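Long-range contacts in ORF10 (Moritella marina, PDB 6RIW), which forms the ketosynthase-chain length factor didomain of a polyunsaturated fatty acid synthase and probably takes part in condensing acyl groups carried on acyl carrier protein: residues Ala470-Asp475 against Glu759-Arg764; Arg764-Ser769 against Ile881-Ala886. All coordinates share one frame; numbering follows the deposited sequence.

In the fold
Both contacts belong to the second ketosynthase-like domain, presumably the chain length factor, and they share strand 763-772. Interaction 1 sets the start of this strand and the turn before it against strand 469-478, and interaction 2 pairs the strand on with 876-884. Each is largely buried within its domain, although their centres lie about 27 and 28 Å from the centre of the whole chain. Interaction 1 has two backbone hydrogen bonds and a Met-aromatic contact. Interaction 2 depends more on backbone bonds, with a bulge and a bond from the buried Ser883 to the partly exposed Asp766. The two meet where Ile471 CD1 lies 3.9 Å from Ile765 CG1.

Interaction 1. Residues Ala470-Asp475 against Glu759-Arg764; sequences AIIGMD and EQVYAR
Met474 lays its thioether end over one face of the Tyr762 ring, a Met-aromatic contact between an inner strand of the thiolase fold and the turn leading into its neighbour, strand 763-772. The evidence is direct: CE of Met474 stands 3.7 Å from the ring centroid of Tyr762, 15° off the normal, with Met474 SD behind it at 4.5 Å from the same centroid. A bend at the last torsion (chi3 -64°) turns the Met474 methyl onto the ring, where CE comes to 3.6 Å from Tyr762 CD1. Backbone atoms, Ile471 O and Gly473 N, lie in the ring plane at its edge, while His889 also stacks with the ring. Asp567 OD2 receives hydrogen bonds from the Tyr762 side and the Met474 side alike, through Tyr762 OH and Met474 N. With the ring cut back to an alanine here, the Met474 methyl would probably lose the face it rests on and Asp567 its phenol partner. Ala470 and Arg764 form an antiparallel non-hydrogen-bonded pair, their CA atoms 4.4 Å apart. Next to it Tyr762 N donates to Ile471 O (2.8 Å), and Ile471 N to Ala763 O (2.9 Å). The touching parts run 114° apart end to end, yet close contact carries on past these bonds. Gln760 O takes a CA-H...O contact from Ile472 CA at 3.2 Å and a hydrogen bond from His889 ND1. Helix 841-854 packs on Ile471 and Met474. The side chains of Ile472 and Gln760 run alongside each other, pointing the same way, Ile472 CG2 lying 3.9 Å from Gln760 CB.

Interaction 2. Residues Arg764-Ser769 against Ile881-Ala886; sequences RIDAVS and ILSSSA
The Asp766 carboxylate is met from above its plane: Ser883 OG donates to Asp766 OD2 at 2.8 Å, 39° out of that plane. The second flat group, the Arg764 guanidinium, has Val761 CG1 above one face, displaced toward the rim, and Ser885 CB approaches it obliquely, 3.5 Å from Arg764 NH2; its NE is bonded to Ser753 OG. Ser883 reaches the aspartate because its hydroxyl sits between the backbone N and the carbonyl carbon (chi1 71°), which turns OG across to the opposing strand. Asp766 can offer its carboxylate on that side because the strand bulges there. Asp766 and Ala767 both face Ile881, the register slips by one residue, and the Asp766 psi of -26° departs from extended geometry. Ile881 O accordingly accepts from Asp766 N at 2.8 Å and, weakly, from Ala767 N at 3.4 Å. Regular antiparallel pairing frames the irregularity: Arg764 and Ser883 exchange two backbone hydrogen bonds, and Ile881 N donates to Ala767 O (3.0 Å). Between these pairs Ile765 and Leu882 point the same way, side by side, with Ile765 CG1 4.1 Å from Leu882 CG. Leu882 also packs on Thr849 and Leu853 of helix 841-854. On the other face of the sheet, Ala767 and Ile881 rest against Leu789 and Leu787 of helix 776-790. A classic beta bulge is thus built into an antiparallel strand pair flanked by a helix on either side, in keeping with a sheet held between helical layers in the five-layered alpha-beta-alpha-beta-alpha thiolase fold.

Interaction 1. Residues Ala470-Asp475 against Glu759-Arg764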
loop_
_atom_site.group_PDB
_atom_site.type_symbol
_atom_site.label_atom_id
_atom_site.label_comp_id
_atom_site.label_asym_id
_atom_site.label_seq_id
_atom_site.Cartn_x
_atom_site.Cartn_y
_atom_site.Cartn_z
ATOM N N ALA A 470 11.476 23.032 2.750
ATOM C CA ALA A 470 11.094 24.016 1.751
ATOM C C ALA A 470 10.374 23.329 0.602
ATOM O O ALA A 470 10.884 22.359 0.051
ATOM C CB ALA A 470 12.329 24.757 1.228
ATOM N N ILE A 471 9.202 23.836 0.224
ATOM C CA ILE A 471 8.497 23.348 -0.964
ATOM C C ILE A 471 9.020 24.121 -2.170
ATOM O O ILE A 471 8.853 25.344 -2.234
ATOM C CB ILE A 471 6.973 23.529 -0.828
ATOM C CG1 ILE A 471 6.438 22.832 0.418
ATOM C CG2 ILE A 471 6.269 23.054 -2.111
ATOM C CD1 ILE A 471 4.962 23.192 0.817
ATOM N N ILE A 472 9.662 23.423 -3.109
ATOM C CA ILE A 472 10.322 24.064 -4.245
ATOM C C ILE A 472 9.747 23.640 -5.587
ATOM O O ILE A 472 10.161 24.177 -6.625
ATOM C CB ILE A 472 11.845 23.809 -4.223
ATOM C CG1 ILE A 472 12.137 22.301 -4.343
ATOM C CG2 ILE A 472 12.425 24.304 -2.925
ATOM C CD1 ILE A 472 13.619 21.981 -4.461
ATOM N N GLY A 473 8.794 22.721 -5.623
ATOM C CA GLY A 473 8.227 22.333 -6.889
ATOM C C GLY A 473 6.855 21.767 -6.594
ATOM O O GLY A 473 6.711 21.115 -5.555
ATOM N N MET A 474 5.852 22.065 -7.425
ATOM C CA MET A 474 4.482 21.595 -7.204
ATOM C C MET A 474 3.780 21.394 -8.543
ATOM O O MET A 474 4.049 22.107 -9.521
ATOM C CB MET A 474 3.638 22.572 -6.360
ATOM C CG MET A 474 4.238 23.015 -5.023
ATOM S SD MET A 474 3.062 23.760 -3.876
ATOM C CE MET A 474 2.563 25.233 -4.745
ATOM N N ASP A 475 2.841 20.441 -8.567
ATOM C CA ASP A 475 1.853 20.365 -9.643
ATOM C C ASP A 475 0.582 19.723 -9.096
ATOM O O ASP A 475 0.611 19.005 -8.096
ATOM C CB ASP A 475 2.366 19.597 -10.865
ATOM C CG ASP A 475 1.427 19.737 -12.090
ATOM O OD1 ASP A 475 0.817 20.818 -12.297
ATOM O OD2 ASP A 475 1.285 18.751 -12.845
ATOM N N GLU A 759 14.764 31.928 -4.511
ATOM C CA GLU A 759 13.829 32.005 -5.632
ATOM C C GLU A 759 13.192 30.662 -5.974
ATOM O O GLU A 759 12.361 30.623 -6.874
ATOM C CB GLU A 759 14.512 32.579 -6.878
ATOM C CG GLU A 759 15.562 31.670 -7.518
ATOM C CD GLU A 759 16.845 31.570 -6.685
ATOM O OE1 GLU A 759 17.086 32.432 -5.789
ATOM O OE2 GLU A 759 17.612 30.615 -6.919
ATOM N N GLN A 760 13.544 29.584 -5.276
ATOM C CA GLN A 760 12.906 28.288 -5.472
ATOM C C GLN A 760 11.658 28.086 -4.627
ATOM O O GLN A 760 10.874 27.186 -4.930
ATOM C CB GLN A 760 13.863 27.159 -5.088
ATOM C CG GLN A 760 15.141 27.097 -5.887
ATOM C CD GLN A 760 15.865 25.823 -5.584
ATOM O OE1 GLN A 760 16.616 25.740 -4.603
ATOM N NE2 GLN A 760 15.606 24.794 -6.390
ATOM N N VAL A 761 11.493 28.835 -3.542
ATOM C CA VAL A 761 10.653 28.405 -2.433
ATOM C C VAL A 761 9.241 28.963 -2.592
ATOM O O VAL A 761 9.050 30.180 -2.676
ATOM C CB VAL A 761 11.259 28.832 -1.091
ATOM C CG1 VAL A 761 10.350 28.410 0.046
ATOM C CG2 VAL A 761 12.644 28.209 -0.948
ATOM N N TYR A 762 8.252 28.065 -2.645
ATOM C CA TYR A 762 6.867 28.503 -2.520
ATOM C C TYR A 762 6.574 28.919 -1.091
ATOM O O TYR A 762 6.156 30.052 -0.830
ATOM C CB TYR A 762 5.903 27.393 -2.950
ATOM C CG TYR A 762 5.804 27.132 -4.441
ATOM C CD1 TYR A 762 4.933 27.865 -5.233
ATOM C CD2 TYR A 762 6.564 26.130 -5.043
ATOM C CE1 TYR A 762 4.808 27.615 -6.595
ATOM C CE2 TYR A 762 6.450 25.860 -6.402
ATOM C CZ TYR A 762 5.560 26.610 -7.173
ATOM O OH TYR A 762 5.469 26.356 -8.511
ATOM N N ALA A 763 6.792 27.998 -0.147
ATOM C CA ALA A 763 6.512 28.165 1.269
ATOM C C ALA A 763 7.333 27.112 1.996
ATOM O O ALA A 763 7.855 26.184 1.375
ATOM C CB ALA A 763 5.005 27.993 1.569
ATOM N N ARG A 764 7.481 27.278 3.303
ATOM C CA ARG A 764 8.167 26.300 4.129
ATOM C C ARG A 764 7.155 25.541 4.968
ATOM O O ARG A 764 6.200 26.132 5.475
ATOM C CB ARG A 764 9.185 26.972 5.048
ATOM C CG ARG A 764 10.500 27.165 4.356
ATOM C CD ARG A 764 11.523 27.877 5.222
ATOM N NE ARG A 764 12.611 28.202 4.310
ATOM C CZ ARG A 764 12.680 29.332 3.620
ATOM N NH1 ARG A 764 13.690 29.525 2.785
ATOM N NH2 ARG A 764 11.761 30.277 3.801
HETATM O O HOH W 1 12.807 25.381 -8.063
#

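Interaction 2. Residues Arg764-Ser769 against Ile881-Ala886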
loop_
_atom_site.group_PDB
_atom_site.type_symbol
_atom_site.label_atom_id
_atom_site.label_comp_id
_atom_site.label_asym_id
_atom_site.label_seq_id
_atom_site.Cartn_x
_atom_site.Cartn_y
_atom_site.Cartn_z
ATOM N N ARG A 764 7.481 27.278 3.303
ATOM C CA ARG A 764 8.167 26.300 4.129
ATOM C C ARG A 764 7.155 25.541 4.968
ATOM O O ARG A 764 6.200 26.132 5.475
ATOM C CB ARG A 764 9.185 26.972 5.048
ATOM C CG ARG A 764 10.500 27.165 4.356
ATOM C CD ARG A 764 11.523 27.877 5.222
ATOM N NE ARG A 764 12.611 28.202 4.310
ATOM C CZ ARG A 764 12.680 29.332 3.620
ATOM N NH1 ARG A 764 13.690 29.525 2.785
ATOM N NH2 ARG A 764 11.761 30.277 3.801
ATOM N N ILE A 765 7.380 24.241 5.145
ATOM C CA ILE A 765 6.672 23.476 6.168
ATOM C C ILE A 765 7.502 23.569 7.448
ATOM O O ILE A 765 8.552 22.933 7.582
ATOM C CB ILE A 765 6.434 22.020 5.756
ATOM C CG1 ILE A 765 5.746 21.961 4.393
ATOM C CG2 ILE A 765 5.564 21.351 6.815
ATOM C CD1 ILE A 765 5.511 20.515 3.841
ATOM N N ASP A 766 7.022 24.363 8.405
ATOM C CA ASP A 766 7.790 24.577 9.627
ATOM C C ASP A 766 7.584 23.459 10.640
ATOM O O ASP A 766 8.458 23.221 11.479
ATOM C CB ASP A 766 7.417 25.917 10.260
ATOM C CG ASP A 766 8.069 27.097 9.553
ATOM O OD1 ASP A 766 9.133 26.912 8.920
ATOM O OD2 ASP A 766 7.511 28.214 9.624
ATOM N N ALA A 767 6.447 22.766 10.593
ATOM C CA ALA A 767 6.207 21.719 11.565
ATOM C C ALA A 767 5.083 20.827 11.076
ATOM O O ALA A 767 4.140 21.303 10.442
ATOM C CB ALA A 767 5.828 22.303 12.935
ATOM N N VAL A 768 5.189 19.542 11.382
ATOM C CA VAL A 768 4.054 18.622 11.304
ATOM C C VAL A 768 4.063 17.810 12.590
ATOM O O VAL A 768 5.109 17.293 12.995
ATOM C CB VAL A 768 4.105 17.717 10.055
ATOM C CG1 VAL A 768 5.351 16.828 10.051
ATOM C CG2 VAL A 768 2.809 16.865 9.950
ATOM N N SER A 769 2.923 17.753 13.266
ATOM C CA SER A 769 2.810 17.041 14.528
ATOM C C SER A 769 1.531 16.225 14.517
ATOM O O SER A 769 0.584 16.563 13.811
ATOM C CB SER A 769 2.782 17.997 15.722
ATOM O OG SER A 769 4.016 18.686 15.806
ATOM N N ILE A 881 2.177 23.610 10.404
ATOM C CA ILE A 881 2.378 25.055 10.275
ATOM C C ILE A 881 3.215 25.292 9.029
ATOM O O ILE A 881 4.314 24.743 8.909
ATOM C CB ILE A 881 3.086 25.659 11.503
ATOM C CG1 ILE A 881 2.307 25.392 12.798
ATOM C CG2 ILE A 881 3.330 27.141 11.260
ATOM C CD1 ILE A 881 0.884 26.025 12.820
ATOM N N LEU A 882 2.702 26.097 8.104
ATOM C CA LEU A 882 3.440 26.502 6.918
ATOM C C LEU A 882 3.678 28.004 6.992
ATOM O O LEU A 882 2.880 28.734 7.589
ATOM C CB LEU A 882 2.667 26.182 5.633
ATOM C CG LEU A 882 2.842 24.763 5.089
ATOM C CD1 LEU A 882 2.207 23.731 6.050
ATOM C CD2 LEU A 882 2.249 24.672 3.690
ATOM N N SER A 883 4.762 28.473 6.372
ATOM C CA SER A 883 5.088 29.892 6.486
ATOM C C SER A 883 5.547 30.429 5.141
ATOM O O SER A 883 6.085 29.694 4.309
ATOM C CB SER A 883 6.139 30.119 7.590
ATOM O OG SER A 883 7.405 29.634 7.181
ATOM N N SER A 884 5.287 31.719 4.914
ATOM C CA SER A 884 5.713 32.351 3.683
ATOM C C SER A 884 7.223 32.547 3.689
ATOM O O SER A 884 7.877 32.531 4.736
ATOM C CB SER A 884 5.002 33.697 3.490
ATOM O OG SER A 884 5.223 34.534 4.610
ATOM N N SER A 885 7.764 32.755 2.504
ATOM C CA SER A 885 9.197 32.915 2.306
ATOM C C SER A 885 9.482 34.286 1.696
ATOM O O SER A 885 8.565 35.074 1.418
ATOM C CB SER A 885 9.734 31.802 1.418
ATOM O OG SER A 885 9.313 32.002 0.088
ATOM N N ALA A 886 10.774 34.537 1.446
ATOM C CA ALA A 886 11.234 35.874 1.075
ATOM C C ALA A 886 10.808 36.263 -0.331
ATOM O O ALA A 886 10.471 37.426 -0.571
ATOM C CB ALA A 886 12.764 35.959 1.205
#